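Acid phosphatase (Bacillus anthracis, PDB 2I34) probably hydrolyses phosphate monoesters at acid pH, as a magnesium-binding phosphatase of the HAD superfamily. Local coordinates at residues Y121-R126 and K159-R164. Numbering follows the deposited sequence.
Sequences YYISNR and KGKEKR. With WO4 (tungstate(VI)ion), chain D.
Lys161 and Arg164 grip the end of strand 119-125 by charged hydrogen bonds to its oxygens. The lysine ammonium NZ donates to Ile123 O (2.9 Å), tilted 30° from the carbonyl plane. Arg164 works edge-on: NH2 meets Asn125 OD1 at 2.9 Å on a nearly straight N-H path (165°), while NH1 reaches Ser124 O in a weak, bent bond. NH2 also bonds weakly to Gly160 O, and Glu158 forms a salt bridge with NE, so several partners fix the guanidinium's rotation.

In the Rossmann-like HAD fold, this strand end probably supplies the motif II serine, Ser124, and Lys161 the motif III lysine. The tungstate, a phosphate mimic, sits here accordingly. Its O4 takes bonds from Lys161 NZ (2.6 Å) and Asn125 N (2.8 Å); Ser124 OG lies implausibly close to O3, leaving that bond's detail doubtful. Asp67 N also holds the anion; Asp184 forms a salt bridge with Lys161.

Apolar contact lies behind these polar ends. Ile123 CG2, anti to the backbone N (as chi1 of -62° requires), rests 3.8 Å from Lys161 CB and lies over one face of the Arg164 guanidinium, at its rim near NH1 (3.8 Å). The straight methylene chain of Lys161 runs alongside this methyl and brings NZ to the tungstate.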
loop_
_atom_site.group_PDB
_atom_site.type_symbol
_atom_site.label_atom_id
_atom_site.label_comp_id
_atom_site.label_asym_id
_atom_site.label_seq_id
_atom_site.Cartn_x
_atom_site.Cartn_y
_atom_site.Cartn_z
ATOM N N TYR A 121 11.934 -12.585 -15.045
ATOM C CA TYR A 121 10.754 -12.990 -15.829
ATOM C C TYR A 121 9.565 -12.131 -15.457
ATOM O O TYR A 121 9.186 -12.034 -14.282
ATOM C CB TYR A 121 10.451 -14.486 -15.659
ATOM C CG TYR A 121 11.595 -15.296 -16.195
ATOM C CD1 TYR A 121 11.679 -15.601 -17.557
ATOM C CD2 TYR A 121 12.652 -15.676 -15.365
ATOM C CE1 TYR A 121 12.766 -16.296 -18.069
ATOM C CE2 TYR A 121 13.747 -16.397 -15.873
ATOM C CZ TYR A 121 13.800 -16.687 -17.225
ATOM O OH TYR A 121 14.883 -17.368 -17.741
ATOM N N TYR A 122 9.013 -11.494 -16.481
ATOM C CA TYR A 122 7.831 -10.667 -16.357
ATOM C C TYR A 122 6.645 -11.563 -16.679
ATOM O O TYR A 122 6.362 -11.865 -17.840
ATOM C CB TYR A 122 7.896 -9.477 -17.318
ATOM C CG TYR A 122 9.145 -8.621 -17.213
ATOM C CD1 TYR A 122 9.265 -7.656 -16.209
ATOM C CD2 TYR A 122 10.184 -8.742 -18.134
ATOM C CE1 TYR A 122 10.379 -6.842 -16.118
ATOM C CE2 TYR A 122 11.338 -7.937 -18.040
ATOM C CZ TYR A 122 11.418 -6.974 -17.021
ATOM O OH TYR A 122 12.517 -6.134 -16.897
ATOM N N ILE A 123 5.987 -12.026 -15.628
ATOM C CA ILE A 123 4.879 -12.932 -15.778
ATOM C C ILE A 123 3.630 -12.082 -15.557
ATOM O O ILE A 123 3.356 -11.676 -14.435
ATOM C CB ILE A 123 4.977 -14.131 -14.798
ATOM C CG1 ILE A 123 6.247 -14.919 -15.098
ATOM C CG2 ILE A 123 3.753 -15.038 -14.926
ATOM C CD1 ILE A 123 6.386 -16.249 -14.311
ATOM N N SER A 124 2.886 -11.871 -16.647
ATOM C CA SER A 124 1.799 -10.899 -16.722
ATOM C C SER A 124 0.578 -11.502 -17.414
ATOM O O SER A 124 0.711 -12.270 -18.375
ATOM C CB SER A 124 2.275 -9.675 -17.517
ATOM O OG SER A 124 1.210 -8.786 -17.803
ATOM N N ASN A 125 -0.603 -11.125 -16.928
ATOM C CA ASN A 125 -1.862 -11.533 -17.518
ATOM C C ASN A 125 -2.366 -10.632 -18.638
ATOM O O ASN A 125 -3.478 -10.803 -19.111
ATOM C CB ASN A 125 -2.911 -11.729 -16.426
ATOM C CG ASN A 125 -2.680 -13.008 -15.649
ATOM O OD1 ASN A 125 -1.849 -13.827 -16.036
ATOM N ND2 ASN A 125 -3.419 -13.196 -14.568
ATOM N N ARG A 126 -1.521 -9.714 -19.104
ATOM C CA ARG A 126 -1.630 -9.248 -20.497
ATOM C C ARG A 126 -1.677 -10.474 -21.389
ATOM O O ARG A 126 -1.087 -11.492 -21.047
ATOM C CB ARG A 126 -0.448 -8.367 -20.896
ATOM C CG ARG A 126 -0.448 -7.048 -20.174
ATOM C CD ARG A 126 0.770 -6.208 -20.521
ATOM N NE ARG A 126 0.672 -4.878 -19.916
ATOM C CZ ARG A 126 1.037 -3.744 -20.502
ATOM N NH1 ARG A 126 1.527 -3.741 -21.731
ATOM N NH2 ARG A 126 0.868 -2.581 -19.867
ATOM N N LYS A 159 -5.692 -20.092 -17.019
ATOM C CA LYS A 159 -6.155 -19.547 -15.750
ATOM C C LYS A 159 -4.932 -19.334 -14.886
ATOM O O LYS A 159 -4.148 -20.257 -14.689
ATOM C CB LYS A 159 -7.098 -20.524 -15.033
ATOM C CG LYS A 159 -8.336 -20.950 -15.820
ATOM N N GLY A 160 -4.772 -18.114 -14.386
ATOM C CA GLY A 160 -3.733 -17.799 -13.427
ATOM C C GLY A 160 -2.357 -17.809 -14.049
ATOM O O GLY A 160 -2.227 -17.799 -15.280
ATOM N N LYS A 161 -1.343 -17.836 -13.184
ATOM C CA LYS A 161 0.071 -17.780 -13.612
ATOM C C LYS A 161 0.936 -18.982 -13.202
ATOM O O LYS A 161 2.129 -19.039 -13.556
ATOM C CB LYS A 161 0.720 -16.509 -13.076
ATOM C CG LYS A 161 0.120 -15.231 -13.605
ATOM C CD LYS A 161 0.670 -14.036 -12.837
ATOM C CE LYS A 161 0.241 -12.743 -13.514
ATOM N NZ LYS A 161 0.857 -11.543 -12.920
ATOM N N GLU A 162 0.346 -19.953 -12.502
ATOM C CA GLU A 162 1.117 -21.079 -11.968
ATOM C C GLU A 162 1.864 -21.858 -13.053
ATOM O O GLU A 162 3.005 -22.280 -12.833
ATOM C CB GLU A 162 0.235 -22.022 -11.154
ATOM C CG GLU A 162 1.005 -23.157 -10.447
ATOM C CD GLU A 162 2.022 -22.645 -9.421
ATOM O OE1 GLU A 162 1.868 -21.518 -8.911
ATOM O OE2 GLU A 162 2.981 -23.382 -9.121
ATOM N N LYS A 163 1.244 -22.037 -14.217
ATOM C CA LYS A 163 1.927 -22.717 -15.328
ATOM C C LYS A 163 3.251 -22.029 -15.716
ATOM O O LYS A 163 4.252 -22.688 -15.977
ATOM C CB LYS A 163 1.013 -22.815 -16.558
ATOM C CG LYS A 163 1.641 -23.558 -17.727
ATOM C CD LYS A 163 0.768 -23.522 -18.950
ATOM C CE LYS A 163 1.492 -24.112 -20.155
ATOM N NZ LYS A 163 0.563 -24.310 -21.310
ATOM N N ARG A 164 3.238 -20.706 -15.781
ATOM C CA ARG A 164 4.442 -19.946 -16.114
ATOM C C ARG A 164 5.460 -19.930 -14.964
ATOM O O ARG A 164 6.660 -20.020 -15.206
ATOM C CB ARG A 164 4.077 -18.517 -16.563
ATOM C CG ARG A 164 3.485 -18.503 -17.965
ATOM C CD ARG A 164 2.751 -17.224 -18.255
ATOM N NE ARG A 164 1.403 -17.235 -17.694
ATOM C CZ ARG A 164 0.676 -16.146 -17.452
ATOM N NH1 ARG A 164 1.146 -14.933 -17.677
ATOM N NH2 ARG A 164 -0.537 -16.275 -16.950
HETATM W W WO4 D . -0.681 -8.158 -14.612
HETATM O O1 WO4 D . -2.172 -7.783 -15.940
HETATM O O2 WO4 D . -1.081 -6.964 -13.020
HETATM O O3 WO4 D . 0.872 -7.561 -15.718
HETATM O O4 WO4 D . -0.839 -10.152 -14.313
#